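Local coordinates for protein PAN2-PAN3 deadenylation complex catalytic subunit pan2 (Neurospora crassa, PDB 4CZX) that probably shortens the poly(A) tails of mRNA as the catalytic subunit, here its N-terminal WD40 beta-propeller domain, of the PAN deadenylation complex, at residues R7-L12 with Y312-P317; G13-P18 with R57-F62; H252-T257 with T298-A303. One frame throughout, in Å; residues are numbered along the deposited sequence.

Contact 1 of 3, residues R7-L12 with Y312-P317; sequences RDWTQL and YVWGSP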
loop_
_atom_site.group_PDB
_atom_site.type_symbol
_atom_site.label_atom_id
_atom_site.label_comp_id
_atom_site.label_asym_id
_atom_site.label_seq_id
_atom_site.Cartn_x
_atom_site.Cartn_y
_atom_site.Cartn_z
ATOM N N ARG A 7 -20.298 -39.008 -29.403
ATOM C CA ARG A 7 -20.350 -38.022 -30.480
ATOM C C ARG A 7 -21.383 -36.938 -30.179
ATOM O O ARG A 7 -21.493 -35.962 -30.920
ATOM C CB ARG A 7 -20.666 -38.693 -31.821
ATOM C CG ARG A 7 -19.475 -39.370 -32.490
ATOM C CD ARG A 7 -19.917 -40.330 -33.597
ATOM N NE ARG A 7 -20.703 -41.437 -33.054
ATOM C CZ ARG A 7 -21.115 -42.492 -33.751
ATOM N NH1 ARG A 7 -20.817 -42.603 -35.041
ATOM N NH2 ARG A 7 -21.825 -43.440 -33.153
ATOM N N ASP A 8 -22.143 -37.116 -29.099
ATOM C CA ASP A 8 -23.144 -36.130 -28.688
ATOM C C ASP A 8 -22.845 -35.535 -27.328
ATOM O O ASP A 8 -23.502 -34.586 -26.905
ATOM C CB ASP A 8 -24.538 -36.747 -28.639
ATOM C CG ASP A 8 -25.025 -37.187 -29.997
ATOM O OD1 ASP A 8 -24.686 -36.515 -30.994
ATOM O OD2 ASP A 8 -25.736 -38.210 -30.059
ATOM N N TRP A 9 -21.858 -36.106 -26.646
ATOM C CA TRP A 9 -21.599 -35.765 -25.256
ATOM C C TRP A 9 -20.119 -35.890 -24.911
ATOM O O TRP A 9 -19.566 -36.989 -24.889
ATOM C CB TRP A 9 -22.429 -36.664 -24.340
ATOM C CG TRP A 9 -22.334 -36.312 -22.894
ATOM C CD1 TRP A 9 -21.687 -37.013 -21.918
ATOM C CD2 TRP A 9 -22.914 -35.171 -22.254
ATOM N NE1 TRP A 9 -21.830 -36.378 -20.707
ATOM C CE2 TRP A 9 -22.578 -35.243 -20.887
ATOM C CE3 TRP A 9 -23.685 -34.091 -22.703
ATOM C CZ2 TRP A 9 -22.983 -34.278 -19.964
ATOM C CZ3 TRP A 9 -24.090 -33.134 -21.785
ATOM C CH2 TRP A 9 -23.738 -33.237 -20.429
ATOM N N THR A 10 -19.482 -34.757 -24.651
ATOM C CA THR A 10 -18.078 -34.761 -24.267
ATOM C C THR A 10 -17.751 -33.513 -23.451
ATOM O O THR A 10 -18.522 -32.547 -23.442
ATOM C CB THR A 10 -17.156 -34.852 -25.506
ATOM O OG1 THR A 10 -15.821 -35.168 -25.090
ATOM C CG2 THR A 10 -17.156 -33.546 -26.286
ATOM N N GLN A 11 -16.630 -33.550 -22.733
ATOM C CA GLN A 11 -16.182 -32.391 -21.975
ATOM C C GLN A 11 -15.552 -31.380 -22.917
ATOM O O GLN A 11 -14.573 -31.681 -23.598
ATOM C CB GLN A 11 -15.191 -32.790 -20.881
ATOM C CG GLN A 11 -14.720 -31.615 -20.054
ATOM C CD GLN A 11 -13.862 -32.034 -18.874
ATOM O OE1 GLN A 11 -12.816 -31.442 -18.613
ATOM N NE2 GLN A 11 -14.308 -33.054 -18.152
ATOM N N LEU A 12 -16.117 -30.178 -22.946
ATOM C CA LEU A 12 -15.744 -29.173 -23.932
ATOM C C LEU A 12 -14.750 -28.151 -23.384
ATOM O O LEU A 12 -13.966 -27.564 -24.137
ATOM C CB LEU A 12 -17.000 -28.463 -24.442
ATOM C CG LEU A 12 -17.989 -29.379 -25.170
ATOM C CD1 LEU A 12 -19.306 -28.667 -25.391
ATOM C CD2 LEU A 12 -17.395 -29.850 -26.492
ATOM N N TYR A 312 -16.877 -27.122 -15.279
ATOM C CA TYR A 312 -16.801 -27.848 -16.538
ATOM C C TYR A 312 -17.948 -27.458 -17.446
ATOM O O TYR A 312 -19.048 -27.177 -16.975
ATOM C CB TYR A 312 -16.867 -29.360 -16.319
ATOM C CG TYR A 312 -15.874 -29.929 -15.339
ATOM C CD1 TYR A 312 -16.146 -29.948 -13.979
ATOM C CD2 TYR A 312 -14.683 -30.483 -15.776
ATOM C CE1 TYR A 312 -15.249 -30.486 -13.076
ATOM C CE2 TYR A 312 -13.778 -31.026 -14.883
ATOM C CZ TYR A 312 -14.065 -31.021 -13.532
ATOM O OH TYR A 312 -13.164 -31.550 -12.635
ATOM N N VAL A 313 -17.697 -27.456 -18.749
ATOM C CA VAL A 313 -18.781 -27.361 -19.720
ATOM C C VAL A 313 -18.811 -28.641 -20.529
ATOM O O VAL A 313 -17.791 -29.070 -21.064
ATOM C CB VAL A 313 -18.629 -26.148 -20.653
ATOM C CG1 VAL A 313 -19.576 -26.262 -21.859
ATOM C CG2 VAL A 313 -18.907 -24.873 -19.892
ATOM N N TRP A 314 -19.991 -29.256 -20.592
ATOM C CA TRP A 314 -20.204 -30.472 -21.357
ATOM C C TRP A 314 -21.245 -30.222 -22.436
ATOM O O TRP A 314 -22.074 -29.315 -22.319
ATOM C CB TRP A 314 -20.656 -31.624 -20.452
ATOM C CG TRP A 314 -19.555 -32.244 -19.624
ATOM C CD1 TRP A 314 -18.949 -31.707 -18.527
ATOM C CD2 TRP A 314 -18.952 -33.528 -19.827
ATOM N NE1 TRP A 314 -17.999 -32.575 -18.037
ATOM C CE2 TRP A 314 -17.982 -33.700 -18.820
ATOM C CE3 TRP A 314 -19.139 -34.551 -20.765
ATOM C CZ2 TRP A 314 -17.198 -34.851 -18.726
ATOM C CZ3 TRP A 314 -18.358 -35.691 -20.672
ATOM C CH2 TRP A 314 -17.401 -35.832 -19.660
ATOM N N GLY A 315 -21.200 -31.035 -23.483
ATOM C CA GLY A 315 -22.124 -30.901 -24.594
ATOM C C GLY A 315 -21.621 -31.656 -25.803
ATOM O O GLY A 315 -20.691 -32.460 -25.700
ATOM N N SER A 316 -22.243 -31.406 -26.951
ATOM C CA SER A 316 -21.843 -32.049 -28.194
ATOM C C SER A 316 -20.552 -31.469 -28.772
ATOM O O SER A 316 -20.320 -30.260 -28.709
ATOM C CB SER A 316 -22.962 -31.927 -29.226
ATOM O OG SER A 316 -22.497 -32.309 -30.505
ATOM N N PRO A 317 -19.700 -32.335 -29.340
ATOM C CA PRO A 317 -18.489 -31.893 -30.038
ATOM C C PRO A 317 -18.820 -31.059 -31.270
ATOM O O PRO A 317 -17.951 -30.364 -31.797
ATOM C CB PRO A 317 -17.809 -33.206 -30.446
ATOM C CG PRO A 317 -18.413 -34.252 -29.581
ATOM C CD PRO A 317 -19.807 -33.802 -29.286
HETATM O O HOH W 1 -24.278 -34.045 -31.296
#
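W9, Q11 and W314 form the tight part of this contact. The two indoles are near parallel, planes 26° apart, yet slid until they barely overlap: W314 CE3 stands over one face of the W9 ring, toward its rim, while W314 CB sits 3.8 Å from the centroid of the W9 six-membered ring. W9 NE1 is held by the carbonyl of Y283. On W314, Q11 CB covers a face, 3.7 Å from the six-membered ring centroid. With CG of Q11 opposite the backbone N (chi1 -179°) and the chain extended, its amide runs on to Y312, where OE1 meets the ring edge in plane. Behind these side chains lies the closure of a WD40 beta-propeller: the N-terminal strand 10-16 pairs antiparallel with 310-315 and becomes the outer strand of a blade otherwise built from C-terminal strands. T10 N binds G315 O at 2.8 Å, G315 N returns to T10 O at 3.1 Å, and L12 N reaches V313 O at 2.8 Å. On the N-terminal side of T10, towards R7 and D8, the pairing gives way to a looser, more exposed end. There P317 CD approaches R7 O, and water 1 bridges D8 OD1 (2.5 Å) and S316 OG (2.6 Å); S316 OG also accepts a hydrogen bond from N318 N.

Contact 2 of 3, residues G13-P18 with R57-F62; sequences GCVAYP and RELKRF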
loop_
_atom_site.group_PDB
_atom_site.type_symbol
_atom_site.label_atom_id
_atom_site.label_comp_id
_atom_site.label_asym_id
_atom_site.label_seq_id
_atom_site.Cartn_x
_atom_site.Cartn_y
_atom_site.Cartn_z
ATOM N N GLY A 13 -14.786 -27.941 -22.073
ATOM C CA GLY A 13 -13.910 -26.972 -21.445
ATOM C C GLY A 13 -13.925 -27.092 -19.937
ATOM O O GLY A 13 -14.812 -27.706 -19.354
ATOM N N CYS A 14 -12.931 -26.487 -19.303
ATOM C CA CYS A 14 -12.816 -26.522 -17.855
ATOM C C CYS A 14 -11.995 -25.339 -17.374
ATOM O O CYS A 14 -11.086 -24.884 -18.071
ATOM C CB CYS A 14 -12.178 -27.837 -17.394
ATOM S SG CYS A 14 -11.840 -27.924 -15.618
ATOM N N VAL A 15 -12.318 -24.844 -16.189
ATOM C CA VAL A 15 -11.534 -23.780 -15.597
ATOM C C VAL A 15 -11.562 -23.932 -14.083
ATOM O O VAL A 15 -12.544 -24.403 -13.510
ATOM C CB VAL A 15 -12.040 -22.370 -16.024
ATOM C CG1 VAL A 15 -13.395 -22.061 -15.402
ATOM C CG2 VAL A 15 -11.010 -21.288 -15.639
ATOM N N ALA A 16 -10.458 -23.578 -13.439
ATOM C CA ALA A 16 -10.420 -23.505 -11.993
ATOM C C ALA A 16 -10.778 -22.086 -11.580
ATOM O O ALA A 16 -10.104 -21.132 -11.972
ATOM C CB ALA A 16 -9.040 -23.904 -11.469
ATOM N N TYR A 17 -11.850 -21.927 -10.814
ATOM C CA TYR A 17 -12.250 -20.584 -10.397
ATOM C C TYR A 17 -13.031 -20.651 -9.089
ATOM O O TYR A 17 -14.131 -21.202 -9.052
ATOM C CB TYR A 17 -13.082 -19.870 -11.499
ATOM C CG TYR A 17 -13.151 -18.375 -11.254
ATOM C CD1 TYR A 17 -12.089 -17.551 -11.602
ATOM C CD2 TYR A 17 -14.245 -17.803 -10.618
ATOM C CE1 TYR A 17 -12.124 -16.193 -11.354
ATOM C CE2 TYR A 17 -14.293 -16.458 -10.369
ATOM C CZ TYR A 17 -13.226 -15.655 -10.739
ATOM O OH TYR A 17 -13.257 -14.313 -10.480
ATOM N N PRO A 18 -12.458 -20.110 -7.994
ATOM C CA PRO A 18 -11.150 -19.441 -7.915
ATOM C C PRO A 18 -9.983 -20.430 -7.928
ATOM O O PRO A 18 -10.043 -21.442 -7.236
ATOM C CB PRO A 18 -11.226 -18.696 -6.575
ATOM C CG PRO A 18 -12.115 -19.582 -5.717
ATOM C CD PRO A 18 -13.151 -20.125 -6.690
ATOM N N ARG A 57 -17.411 -22.582 -25.209
ATOM C CA ARG A 57 -17.322 -23.904 -24.617
ATOM C C ARG A 57 -15.951 -24.170 -24.004
ATOM O O ARG A 57 -15.814 -25.034 -23.145
ATOM C CB ARG A 57 -17.646 -24.974 -25.663
ATOM C CG ARG A 57 -16.696 -25.016 -26.845
ATOM C CD ARG A 57 -17.045 -26.186 -27.761
ATOM N NE ARG A 57 -16.168 -26.267 -28.926
ATOM C CZ ARG A 57 -14.958 -26.820 -28.921
ATOM N NH1 ARG A 57 -14.464 -27.343 -27.801
ATOM N NH2 ARG A 57 -14.238 -26.848 -30.038
ATOM N N GLU A 58 -14.939 -23.426 -24.436
ATOM C CA GLU A 58 -13.592 -23.637 -23.919
ATOM C C GLU A 58 -13.310 -22.759 -22.695
ATOM O O GLU A 58 -12.226 -22.820 -22.110
ATOM C CB GLU A 58 -12.564 -23.381 -25.019
ATOM C CG GLU A 58 -12.907 -24.081 -26.329
ATOM C CD GLU A 58 -11.804 -23.961 -27.360
ATOM O OE1 GLU A 58 -10.706 -23.489 -26.994
ATOM O OE2 GLU A 58 -12.033 -24.338 -28.534
ATOM N N LEU A 59 -14.300 -21.954 -22.319
ATOM C CA LEU A 59 -14.224 -21.115 -21.120
ATOM C C LEU A 59 -13.000 -20.191 -21.111
ATOM O O LEU A 59 -12.262 -20.112 -20.128
ATOM C CB LEU A 59 -14.239 -21.994 -19.868
ATOM C CG LEU A 59 -15.527 -22.805 -19.690
ATOM C CD1 LEU A 59 -15.452 -23.747 -18.477
ATOM C CD2 LEU A 59 -16.719 -21.875 -19.565
ATOM N N LYS A 60 -12.800 -19.497 -22.223
ATOM C CA LYS A 60 -11.765 -18.480 -22.334
ATOM C C LYS A 60 -12.107 -17.324 -21.394
ATOM O O LYS A 60 -13.232 -16.832 -21.389
ATOM C CB LYS A 60 -11.648 -18.020 -23.795
ATOM C CG LYS A 60 -10.811 -16.778 -24.047
ATOM C CD LYS A 60 -10.873 -16.392 -25.527
ATOM C CE LYS A 60 -10.278 -15.009 -25.777
ATOM N NZ LYS A 60 -10.658 -14.474 -27.124
ATOM N N ARG A 61 -11.150 -16.905 -20.575
ATOM C CA ARG A 61 -11.407 -15.830 -19.624
ATOM C C ARG A 61 -11.837 -14.528 -20.309
ATOM O O ARG A 61 -11.239 -14.120 -21.303
ATOM C CB ARG A 61 -10.164 -15.587 -18.770
ATOM C CG ARG A 61 -10.203 -14.283 -18.013
ATOM C CD ARG A 61 -9.103 -13.357 -18.496
ATOM N NE ARG A 61 -7.940 -13.419 -17.617
ATOM C CZ ARG A 61 -6.792 -12.791 -17.852
ATOM N NH1 ARG A 61 -6.653 -12.057 -18.950
ATOM N NH2 ARG A 61 -5.788 -12.900 -16.988
ATOM N N PHE A 62 -12.863 -13.866 -19.782
ATOM C CA PHE A 62 -13.277 -12.587 -20.365
ATOM C C PHE A 62 -13.036 -11.460 -19.372
ATOM O O PHE A 62 -12.021 -10.781 -19.449
ATOM C CB PHE A 62 -14.749 -12.614 -20.806
ATOM C CG PHE A 62 -15.214 -11.321 -21.437
ATOM C CD1 PHE A 62 -14.476 -10.728 -22.450
ATOM C CD2 PHE A 62 -16.372 -10.694 -21.007
ATOM C CE1 PHE A 62 -14.883 -9.534 -23.028
ATOM C CE2 PHE A 62 -16.788 -9.495 -21.583
ATOM C CZ PHE A 62 -16.038 -8.916 -22.588
HETATM O O HOH W 2 -10.983 -25.097 -21.370
#
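L59 holds CG opposite its carbonyl carbon (chi1 -63°), and V15 sets CG1 between its backbone N and carbonyl carbon (chi1 70°); with these torsions L59 CD1 and V15 CG1 come to 4.1 Å, the side chains crossing at a slant. The meeting is a seam between neighbouring blades of the beta-propeller. Strand 10-16 edges the blade that joins the two ends of the domain, whereas 57-62 covers the turn and the start of the outer strand in the next blade, within the predicted first WD repeat. L59 leads out of that turn in a left-handed backbone conformation, and with K60 it faces I55 as a G1 beta bulge, a position more often filled by glycine. Its CD1 also lies against the backbone of strand 10-16, 3.8 Å from C14 N. L42 and V313 pack on the same leucine, and I44 and F54 on V15, so the small apolar meeting belongs to a wider hydrophobic layer between the blades.

At G13 the two segments come closest. G13 CA makes a CA-H...O contact with R57 O at 3.2 Å, and a beta carbon on this residue would point toward the turn and collide with that oxygen and with E58 CA. Glycine is therefore what allows so near an approach.

The contact ends in polar groups around R57 and E58. R57 NH2 and E58 OE2 pair within the turn at a long 3.7 Å, the oxygen standing over a face of the guanidinium, so charge alone links them and no N-H is aimed at it. Here a water takes over from direct contact: water 2 accepts from C14 N at 3.2 Å and donates to E58 O at 2.7 Å.

Contact 3 of 3, residues H252-T257 with T298-A303; sequences HPRMLT and TGEGKA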
loop_
_atom_site.group_PDB
_atom_site.type_symbol
_atom_site.label_atom_id
_atom_site.label_comp_id
_atom_site.label_asym_id
_atom_site.label_seq_id
_atom_site.Cartn_x
_atom_site.Cartn_y
_atom_site.Cartn_z
ATOM N N HIS A 252 -35.223 -28.063 -19.547
ATOM C CA HIS A 252 -34.616 -27.949 -20.861
ATOM C C HIS A 252 -35.326 -26.831 -21.619
ATOM O O HIS A 252 -36.550 -26.853 -21.740
ATOM C CB HIS A 252 -34.711 -29.278 -21.611
ATOM C CG HIS A 252 -33.726 -29.412 -22.727
ATOM N ND1 HIS A 252 -33.808 -28.668 -23.886
ATOM C CD2 HIS A 252 -32.639 -30.207 -22.865
ATOM C CE1 HIS A 252 -32.807 -28.993 -24.685
ATOM N NE2 HIS A 252 -32.085 -29.926 -24.090
ATOM N N PRO A 253 -34.564 -25.843 -22.114
ATOM C CA PRO A 253 -35.152 -24.655 -22.750
ATOM C C PRO A 253 -35.789 -24.941 -24.109
ATOM O O PRO A 253 -36.584 -24.122 -24.589
ATOM C CB PRO A 253 -33.953 -23.706 -22.897
ATOM C CG PRO A 253 -32.782 -24.605 -22.976
ATOM C CD PRO A 253 -33.093 -25.774 -22.073
ATOM N N ARG A 254 -35.466 -26.076 -24.725
ATOM C CA ARG A 254 -36.038 -26.383 -26.036
ATOM C C ARG A 254 -37.003 -27.557 -25.974
ATOM O O ARG A 254 -38.073 -27.510 -26.574
ATOM C CB ARG A 254 -34.931 -26.644 -27.057
ATOM C CG ARG A 254 -34.359 -25.351 -27.628
ATOM C CD ARG A 254 -33.239 -25.589 -28.623
ATOM N NE ARG A 254 -32.671 -24.324 -29.086
ATOM C CZ ARG A 254 -31.547 -24.219 -29.789
ATOM N NH1 ARG A 254 -30.857 -25.308 -30.110
ATOM N NH2 ARG A 254 -31.109 -23.025 -30.169
ATOM N N MET A 255 -36.632 -28.607 -25.249
ATOM C CA MET A 255 -37.555 -29.704 -24.980
ATOM C C MET A 255 -38.394 -29.332 -23.761
ATOM O O MET A 255 -37.965 -29.535 -22.615
ATOM C CB MET A 255 -36.796 -31.004 -24.743
ATOM C CG MET A 255 -35.947 -31.453 -25.911
ATOM S SD MET A 255 -34.890 -32.827 -25.438
ATOM C CE MET A 255 -34.884 -33.792 -26.937
ATOM N N LEU A 256 -39.587 -28.796 -24.009
ATOM C CA LEU A 256 -40.325 -28.051 -22.984
ATOM C C LEU A 256 -40.868 -28.856 -21.800
ATOM O O LEU A 256 -41.141 -28.286 -20.745
ATOM C CB LEU A 256 -41.488 -27.304 -23.630
ATOM C CG LEU A 256 -41.051 -26.144 -24.526
ATOM C CD1 LEU A 256 -42.261 -25.419 -25.098
ATOM C CD2 LEU A 256 -40.163 -25.197 -23.753
ATOM N N THR A 257 -41.041 -30.160 -21.966
ATOM C CA THR A 257 -41.538 -30.990 -20.872
ATOM C C THR A 257 -40.434 -31.854 -20.274
ATOM O O THR A 257 -40.699 -32.849 -19.602
ATOM C CB THR A 257 -42.670 -31.896 -21.341
ATOM O OG1 THR A 257 -42.159 -32.808 -22.321
ATOM C CG2 THR A 257 -43.785 -31.064 -21.941
ATOM N N THR A 298 -29.787 -22.176 -25.219
ATOM C CA THR A 298 -30.037 -23.067 -26.349
ATOM C C THR A 298 -30.218 -24.518 -25.916
ATOM O O THR A 298 -30.692 -25.351 -26.692
ATOM C CB THR A 298 -28.891 -23.023 -27.360
ATOM O OG1 THR A 298 -27.678 -23.419 -26.704
ATOM C CG2 THR A 298 -28.736 -21.618 -27.939
ATOM N N GLY A 299 -29.809 -24.821 -24.686
ATOM C CA GLY A 299 -29.854 -26.181 -24.174
ATOM C C GLY A 299 -28.600 -26.970 -24.506
ATOM O O GLY A 299 -28.417 -28.090 -24.022
ATOM N N GLU A 300 -27.722 -26.373 -25.312
ATOM C CA GLU A 300 -26.576 -27.094 -25.860
ATOM C C GLU A 300 -25.384 -27.164 -24.899
ATOM O O GLU A 300 -24.580 -28.095 -24.974
ATOM C CB GLU A 300 -26.155 -26.461 -27.186
ATOM C CG GLU A 300 -27.231 -26.581 -28.260
ATOM C CD GLU A 300 -26.844 -25.926 -29.571
ATOM O OE1 GLU A 300 -25.673 -25.514 -29.715
ATOM O OE2 GLU A 300 -27.717 -25.825 -30.463
ATOM N N GLY A 301 -25.276 -26.190 -24.002
ATOM C CA GLY A 301 -24.217 -26.198 -23.004
ATOM C C GLY A 301 -24.691 -26.576 -21.613
ATOM O O GLY A 301 -25.677 -26.026 -21.118
ATOM N N LYS A 302 -23.987 -27.523 -20.984
ATOM C CA LYS A 302 -24.234 -27.897 -19.594
ATOM C C LYS A 302 -23.007 -27.582 -18.748
ATOM O O LYS A 302 -21.906 -28.033 -19.062
ATOM C CB LYS A 302 -24.566 -29.388 -19.456
ATOM C CG LYS A 302 -25.981 -29.790 -19.872
ATOM C CD LYS A 302 -26.160 -29.822 -21.388
ATOM C CE LYS A 302 -27.486 -30.469 -21.763
ATOM N NZ LYS A 302 -27.688 -30.562 -23.246
ATOM N N ALA A 303 -23.196 -26.827 -17.675
ATOM C CA ALA A 303 -22.070 -26.445 -16.817
ATOM C C ALA A 303 -22.230 -27.011 -15.421
ATOM O O ALA A 303 -23.326 -26.997 -14.873
ATOM C CB ALA A 303 -21.935 -24.933 -16.755
HETATM O O HOH W 3 -30.057 -32.290 -23.200
#
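R254 and T298, with G299 beside them, contribute most of the surface hidden here, where a loop of one propeller blade meets a turn of the next: 252-257 links strands 248-251 and 258-262, and T298-E300 is an ST turn, E300 N donating to T298 OG1. The R254 chain, straight from CG to NE, lies alongside T298 and points the same way. It carries CD to 3.2 Å from T298 O and lays one guanidinium face over that oxygen, while NH2 rests against T298 CG2. NH1, at the edge of the group, meets E300 OE2 in a bent 3.2 Å salt bridge, on the anti side but tilted out of both the guanidinium and carboxylate planes. The backbone O and N of Q321 bind T298 OG1 and E300 OE1. G299 receives the ring of P253, whose CG is 3.4 Å from G299 N, and H252 CE1 lies near G299 CA; any beta carbon would strike the histidine. H252 ND1 accepts R254 N in the ring plane at 3.2 Å. A leucine at H252 would probably leave R254 N without its acceptor and the backbone at R254 freer to shift. K302 folds back on the turn, its NZ donating to G299 O at 2.7 Å, nearly in line with the C=O bond.

The three contacts illustrate how a beta-propeller is closed and how its closing blade meets its neighbours. Contact 1 brings together segments near the two ends of the chain, and contacts 2 and 3 both fall within the sequence it spans, contact 2 finishing before contact 3 begins. All reach one antiparallel sheet, ordered 10-16, 310-315, 302-306, 290-295. Contact 1 pairs its first two strands; contact 2 continues along 10-16 toward the first-repeat blade, and contact 3 approaches from the 302-306 side toward the preceding blade. Centres lie 14 Å apart for contact 1 with either other, and 20 Å between contacts 2 and 3, whose nearest atoms are about 7 Å apart. The closing blade is thus fastened to both neighbours.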